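PDB 3IXC: hexapeptide transferase family protein from Anaplasma phagocytophilum, which binds magnesium and is probably a transferase of the left-handed beta-helix class, related to gamma carbonic anhydrases, although its substrate is not established. Local coordinates for residues 173-176 with 177-181. Numbering follows the deposited sequence. Where two conformers were deposited one is given.
Sequences ILYL and QKSAE
Gln177 joins Ile173 through water, since its backbone N lies 4.2 Å from Ile173 O, too far for the usual helical bond. An inserted water donates to Ile173 O and accepts from Gln177 N, so the helix is locally hydrated on this side. The long side chain of Gln177 suits a partly exposed place: its OE1 accepts a hydrogen bond from Asn118 ND2. At Lys178 the regular pattern resumes with a long bond, N to Leu174 O at 3.3 Å. Its CB lies 4.2 Å from Tyr175 CD1, while the flexible chain bends to give NZ a hydrogen bond with Asn182 OD1, one turn further along the same helix. Ser179 N makes a shorter bond to Tyr175 O, at 2.8 Å. Tyr175 CG lies opposite the backbone N (chi1 -169°), which leans the ring along the helix, and Ser179 CB sits over one face, 4.0 Å from the centroid, in a CH-pi contact. A small residue allows this approach; its OG shares a water with Tyr175 OH and bonds Thr103. Ala180, a small residue at a buried place, touches Phe101. Helix 170-188 packs along the outside of the left-handed beta-helix, Leu176 and Ser179 resting on Phe120 of strand 120-121.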
loop_
_atom_site.group_PDB
_atom_site.type_symbol
_atom_site.label_atom_id
_atom_site.label_comp_id
_atom_site.label_asym_id
_atom_site.label_seq_id
_atom_site.Cartn_x
_atom_site.Cartn_y
_atom_site.Cartn_z
ATOM N N ILE A 173 -20.878 13.997 -9.930
ATOM C CA ILE A 173 -20.268 14.614 -11.116
ATOM C C ILE A 173 -19.628 15.952 -10.734
ATOM O O ILE A 173 -18.479 16.245 -11.109
ATOM C CB ILE A 173 -21.290 14.813 -12.265
ATOM C CG1 ILE A 173 -21.828 13.466 -12.749
ATOM C CG2 ILE A 173 -20.648 15.542 -13.446
ATOM C CD1 ILE A 173 -20.862 12.706 -13.632
ATOM N N LEU A 174 -20.366 16.766 -9.980
ATOM C CA LEU A 174 -19.807 18.033 -9.501
ATOM C C LEU A 174 -18.547 17.817 -8.659
ATOM O O LEU A 174 -17.613 18.628 -8.697
ATOM C CB LEU A 174 -20.844 18.814 -8.690
ATOM C CG LEU A 174 -22.006 19.394 -9.498
ATOM C CD1 LEU A 174 -23.084 19.913 -8.547
ATOM C CD2 LEU A 174 -21.523 20.519 -10.421
ATOM N N TYR A 175 -18.537 16.738 -7.886
ATOM C CA TYR A 175 -17.413 16.464 -6.989
ATOM C C TYR A 175 -16.113 16.151 -7.724
ATOM O O TYR A 175 -15.035 16.273 -7.153
ATOM C CB TYR A 175 -17.739 15.348 -5.992
ATOM C CG TYR A 175 -16.699 15.225 -4.885
ATOM C CD1 TYR A 175 -16.551 16.223 -3.924
ATOM C CD2 TYR A 175 -15.857 14.112 -4.817
ATOM C CE1 TYR A 175 -15.577 16.120 -2.911
ATOM C CE2 TYR A 175 -14.895 13.997 -3.813
ATOM C CZ TYR A 175 -14.760 15.000 -2.868
ATOM O OH TYR A 175 -13.810 14.868 -1.879
ATOM N N LEU A 176 -16.201 15.730 -8.983
ATOM C CA LEU A 176 -14.979 15.407 -9.724
ATOM C C LEU A 176 -14.063 16.629 -9.802
ATOM O O LEU A 176 -12.875 16.551 -9.454
ATOM C CB LEU A 176 -15.308 14.882 -11.121
ATOM C CG LEU A 176 -16.256 13.680 -11.185
ATOM C CD1 LEU A 176 -16.679 13.422 -12.632
ATOM C CD2 LEU A 176 -15.638 12.417 -10.564
ATOM N N GLN A 177 -14.616 17.767 -10.222
ATOM C CA GLN A 177 -13.815 18.991 -10.283
ATOM C C GLN A 177 -13.526 19.546 -8.893
ATOM O O GLN A 177 -12.425 20.034 -8.640
ATOM C CB GLN A 177 -14.465 20.062 -11.173
ATOM C CG GLN A 177 -13.633 21.347 -11.364
ATOM C CD GLN A 177 -12.299 21.149 -12.104
ATOM O OE1 GLN A 177 -12.107 20.172 -12.833
ATOM N NE2 GLN A 177 -11.382 22.103 -11.930
ATOM N N LYS A 178 -14.508 19.467 -7.994
ATOM C CA LYS A 178 -14.328 19.974 -6.631
ATOM C C LYS A 178 -13.193 19.267 -5.885
ATOM O O LYS A 178 -12.374 19.922 -5.242
ATOM C CB LYS A 178 -15.633 19.899 -5.834
ATOM C CG LYS A 178 -15.607 20.649 -4.506
ATOM C CD LYS A 178 -15.312 22.134 -4.687
ATOM C CE LYS A 178 -15.270 22.845 -3.347
ATOM N NZ LYS A 178 -14.119 23.781 -3.279
ATOM N N SER A 179 -13.143 17.940 -5.986
ATOM C CA SER A 179 -12.051 17.172 -5.379
ATOM C C SER A 179 -10.690 17.683 -5.831
ATOM O O SER A 179 -9.794 17.892 -5.007
ATOM C CB SER A 179 -12.181 15.687 -5.734
ATOM O OG SER A 179 -11.112 14.942 -5.181
ATOM N N ALA A 180 -10.540 17.890 -7.140
ATOM C CA ALA A 180 -9.264 18.347 -7.694
ATOM C C ALA A 180 -8.917 19.749 -7.172
ATOM O O ALA A 180 -7.788 19.994 -6.754
ATOM C CB ALA A 180 -9.297 18.321 -9.227
ATOM N N GLU A 181 -9.892 20.658 -7.182
ATOM C CA GLU A 181 -9.664 22.011 -6.673
ATOM C C GLU A 181 -9.320 22.024 -5.176
ATOM O O GLU A 181 -8.431 22.763 -4.732
ATOM C CB GLU A 181 -10.871 22.904 -6.984
ATOM C CG GLU A 181 -11.033 23.211 -8.483
ATOM C CD GLU A 181 -9.857 23.984 -9.096
ATOM O OE1 GLU A 181 -9.133 24.711 -8.373
ATOM O OE2 GLU A 181 -9.661 23.867 -10.329
HETATM O O HOH W 1 -16.985 18.198 -11.989
HETATM O O HOH W 2 -10.970 14.536 -2.664
#